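Local coordinates for formate dehydrogenase (Pyrobaculum aerophilum, PDB 1QP8), which binds NADPH and probably works as a D-isomer specific 2-hydroxyacid dehydrogenase, perhaps reducing glyoxylate or hydroxypyruvate, at residues R222-K225 / Q229-F232; A85-A90 / G136-K141. One frame throughout, in Å; residues are numbered along the deposited sequence.

In the fold
Both contacts are buried and apolar across their interfaces, without a hydrogen bond between segments, yet they occupy different places in the fold. Contact 1 is local: helix 217-226 packs on strand 231-234 of the six-stranded parallel sheet, which follows it in the chain, through branched aliphatic and aromatic side chains, none charged. Contact 2 joins helices distant in sequence, 83-98 and 135-145, through alanines, a valine and, at its margin, a partly exposed arginine whose polar end carries salt bridges; it lies nearer the centre of the chain, and its V86 and G136 touch NADPH. The two share no element and their centres are 23 Å apart. The second subunit reaches contact 2 and touches neither segment of contact 1.

Contact 1: residues R222-K225 / Q229-F232; sequences RILK and QFIF
F230 receives I223 and L224 where the Rossmann-type beta-alpha-beta unit of strand 205-208, helix 217-226 and strand 231-234 turns from its helix into its second strand. The CB of F230 points toward the helix, and with CG anti to the backbone N (chi1 -174°) the ring meets I223 in two ways. CD1 of I223 sits over the middle of one face in a CH-pi contact, 3.9 Å from the ring centroid and 8° off its normal, while CG2 of I223 reaches the F230 ring atom CE2 at 3.6 Å. L224 comes to the ring edge, its CD2 lying 4.1 Å from CD2 of F230. Without the ring, as with an alanine here, the I223 methyls would probably lose their aromatic partner and a gap would open between helix and strand. The backbone O of F230, 3.5 Å from CD2 of L224, is hydrogen-bonded by the side-chain amide of N254, which also binds the backbone O of L224 and so ties helix to strand. The CB of I231 points away from the helix, and its backbone hydrogen-bonds to A204 and F206. The side chains of L224 and F232 cross at about a right angle, with CD1 of L224 3.8 Å from CB of F232.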
# COMPACT_ATOMS: atom_id res chain seq x y z
N ARG A 222 19.83 17.46 -3.36
CA ARG A 222 19.84 18.64 -2.53
C ARG A 222 18.72 18.72 -1.53
O ARG A 222 18.95 18.98 -0.35
CB ARG A 222 19.82 19.89 -3.39
CG ARG A 222 19.44 21.11 -2.60
CD ARG A 222 19.54 22.36 -3.42
NE ARG A 222 18.85 23.43 -2.73
CZ ARG A 222 18.99 24.72 -3.02
NH1 ARG A 222 19.81 25.09 -3.99
NH2 ARG A 222 18.31 25.62 -2.33
N ILE A 223 17.48 18.50 -1.98
CA ILE A 223 16.38 18.60 -1.04
C ILE A 223 16.47 17.48 -0.01
O ILE A 223 16.10 17.67 1.15
CB ILE A 223 15.00 18.56 -1.72
CG1 ILE A 223 13.95 19.05 -0.73
CG2 ILE A 223 14.66 17.16 -2.19
CD1 ILE A 223 12.54 19.07 -1.28
N LEU A 224 16.96 16.31 -0.43
CA LEU A 224 17.08 15.20 0.49
C LEU A 224 18.04 15.57 1.60
O LEU A 224 17.80 15.23 2.75
CB LEU A 224 17.58 13.95 -0.22
CG LEU A 224 16.47 13.12 -0.84
CD1 LEU A 224 17.06 12.09 -1.79
CD2 LEU A 224 15.67 12.47 0.27
N LYS A 225 19.12 16.27 1.25
CA LYS A 225 20.10 16.69 2.25
C LYS A 225 19.63 17.85 3.11
O LYS A 225 20.27 18.18 4.11
CB LYS A 225 21.41 17.10 1.59
CG LYS A 225 22.27 15.95 1.11
CD LYS A 225 23.37 16.45 0.21
CE LYS A 225 24.23 15.31 -0.30
NZ LYS A 225 25.10 15.73 -1.45
N GLN A 229 12.99 14.76 6.86
CA GLN A 229 11.68 14.12 6.83
C GLN A 229 11.21 13.90 5.39
O GLN A 229 10.24 13.16 5.15
CB GLN A 229 10.66 15.00 7.55
CG GLN A 229 11.13 15.48 8.91
CD GLN A 229 11.22 14.37 9.92
OE1 GLN A 229 10.20 13.79 10.31
NE2 GLN A 229 12.43 14.05 10.35
N PHE A 230 11.87 14.55 4.43
CA PHE A 230 11.50 14.38 3.04
C PHE A 230 12.04 13.04 2.56
O PHE A 230 13.22 12.72 2.73
CB PHE A 230 12.08 15.51 2.19
CG PHE A 230 11.62 15.48 0.75
CD1 PHE A 230 10.42 16.05 0.37
CD2 PHE A 230 12.41 14.89 -0.23
CE1 PHE A 230 10.01 16.04 -0.96
CE2 PHE A 230 12.01 14.87 -1.57
CZ PHE A 230 10.81 15.45 -1.94
N ILE A 231 11.19 12.24 1.93
CA ILE A 231 11.62 10.95 1.48
C ILE A 231 11.48 10.72 -0.01
O ILE A 231 10.47 11.03 -0.62
CB ILE A 231 10.86 9.85 2.21
CG1 ILE A 231 11.20 9.90 3.70
CG2 ILE A 231 11.20 8.49 1.61
CD1 ILE A 231 10.52 8.83 4.51
N PHE A 232 12.51 10.13 -0.59
CA PHE A 232 12.53 9.82 -2.00
C PHE A 232 12.51 8.31 -2.11
O PHE A 232 13.45 7.64 -1.67
CB PHE A 232 13.80 10.38 -2.62
CG PHE A 232 13.87 10.20 -4.10
CD1 PHE A 232 12.95 10.83 -4.94
CD2 PHE A 232 14.87 9.40 -4.66
CE1 PHE A 232 13.03 10.68 -6.33
CE2 PHE A 232 14.95 9.24 -6.06
CZ PHE A 232 14.03 9.88 -6.89

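Contact 2: residues A85-A90 / G136-K141; sequences AVAEFA and GTRVGK
R138 lies against A87 where helix 83-98 packs on helix 135-145, the helix that follows the first strand of the Rossmann-type sheet and carries G136, probably the last glycine of a GxGxxG motif. Over these segments the axes approach to 8.9 Å and cross at -44°, with the small A87 facing the other helix. The arginine begins with its CB 3.9 Å from CB of A87. With CG anti to the carbonyl carbon (chi1 -70°), the chain then runs alongside that methyl, and CD of R138 still lies 4.2 Å from CB of A87. Beyond CD, the bend at chi3 leads into the guanidinium group, whose charge is met by residues flanking the two segments: NH1 forms a salt bridge with D84 and NH2 one with E134. The D84 bridge joins the two helices beside an otherwise apolar seam, whereas E134, just before helix 135-145, holds the guanidinium from its own side. Deeper in, V139 and A90 both rest on V179 of strand 177-180, which places the helix pair on the sheet. CG2 of V139 approaches helix 83-98 at two points, 4.2 Å from both the backbone O of A87 and CB of A90.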
# COMPACT_ATOMS: atom_id res chain seq x y z
N ALA A 85 0.83 -4.07 -12.61
CA ALA A 85 2.00 -4.43 -11.81
C ALA A 85 2.70 -3.20 -11.25
O ALA A 85 2.87 -3.05 -10.03
CB ALA A 85 2.98 -5.25 -12.65
N VAL A 86 3.12 -2.31 -12.14
CA VAL A 86 3.80 -1.09 -11.76
C VAL A 86 2.91 -0.25 -10.83
O VAL A 86 3.40 0.42 -9.91
CB VAL A 86 4.14 -0.26 -13.00
CG1 VAL A 86 4.95 0.97 -12.61
CG2 VAL A 86 4.89 -1.11 -13.99
N ALA A 87 1.61 -0.28 -11.08
CA ALA A 87 0.67 0.46 -10.27
C ALA A 87 0.77 0.03 -8.80
O ALA A 87 1.09 0.85 -7.94
CB ALA A 87 -0.74 0.25 -10.78
N GLU A 88 0.51 -1.25 -8.51
CA GLU A 88 0.60 -1.72 -7.13
C GLU A 88 1.97 -1.46 -6.53
O GLU A 88 2.09 -1.20 -5.33
CB GLU A 88 0.31 -3.22 -7.00
CG GLU A 88 0.02 -4.00 -8.26
CD GLU A 88 -0.16 -5.50 -7.99
OE1 GLU A 88 0.82 -6.18 -7.60
OE2 GLU A 88 -1.29 -6.00 -8.16
N PHE A 89 3.00 -1.54 -7.35
CA PHE A 89 4.34 -1.32 -6.84
C PHE A 89 4.50 0.12 -6.34
O PHE A 89 5.14 0.35 -5.31
CB PHE A 89 5.39 -1.63 -7.92
CG PHE A 89 6.74 -1.94 -7.36
CD1 PHE A 89 7.01 -3.19 -6.84
CD2 PHE A 89 7.73 -0.97 -7.31
CE1 PHE A 89 8.27 -3.48 -6.26
CE2 PHE A 89 8.98 -1.23 -6.75
CZ PHE A 89 9.25 -2.49 -6.22
N ALA A 90 3.93 1.07 -7.05
CA ALA A 90 4.04 2.47 -6.66
C ALA A 90 3.31 2.71 -5.34
O ALA A 90 3.78 3.47 -4.49
CB ALA A 90 3.45 3.36 -7.74
N GLY A 136 -0.33 6.11 -14.06
CA GLY A 136 -0.76 7.30 -13.35
C GLY A 136 -2.20 7.20 -12.89
O GLY A 136 -2.51 7.39 -11.72
N THR A 137 -3.07 6.86 -13.83
CA THR A 137 -4.49 6.73 -13.57
C THR A 137 -4.87 5.69 -12.53
O THR A 137 -5.73 5.95 -11.69
CB THR A 137 -5.25 6.42 -14.87
OG1 THR A 137 -5.14 7.52 -15.77
CG2 THR A 137 -6.72 6.17 -14.57
N ARG A 138 -4.27 4.51 -12.60
CA ARG A 138 -4.60 3.46 -11.65
C ARG A 138 -4.22 3.91 -10.27
O ARG A 138 -4.95 3.70 -9.30
CB ARG A 138 -3.89 2.16 -12.02
CG ARG A 138 -4.45 1.53 -13.28
CD ARG A 138 -3.64 0.36 -13.76
NE ARG A 138 -3.64 0.32 -15.22
CZ ARG A 138 -4.33 -0.55 -15.95
NH1 ARG A 138 -5.08 -1.47 -15.36
NH2 ARG A 138 -4.30 -0.48 -17.27
N VAL A 139 -3.06 4.55 -10.19
CA VAL A 139 -2.57 5.05 -8.91
C VAL A 139 -3.57 6.09 -8.42
O VAL A 139 -4.12 5.97 -7.32
CB VAL A 139 -1.14 5.66 -9.05
CG1 VAL A 139 -0.66 6.23 -7.73
CG2 VAL A 139 -0.17 4.58 -9.52
N GLY A 140 -3.80 7.09 -9.25
CA GLY A 140 -4.73 8.16 -8.92
C GLY A 140 -6.07 7.65 -8.43
O GLY A 140 -6.58 8.12 -7.41
N LYS A 141 -6.65 6.68 -9.13
CA LYS A 141 -7.92 6.14 -8.71
C LYS A 141 -7.88 5.52 -7.30
O LYS A 141 -8.79 5.73 -6.50
CB LYS A 141 -8.43 5.15 -9.75
CG LYS A 141 -8.75 5.86 -11.06
CD LYS A 141 -9.44 4.97 -12.08
CE LYS A 141 -9.83 5.80 -13.30
NZ LYS A 141 -10.48 5.00 -14.37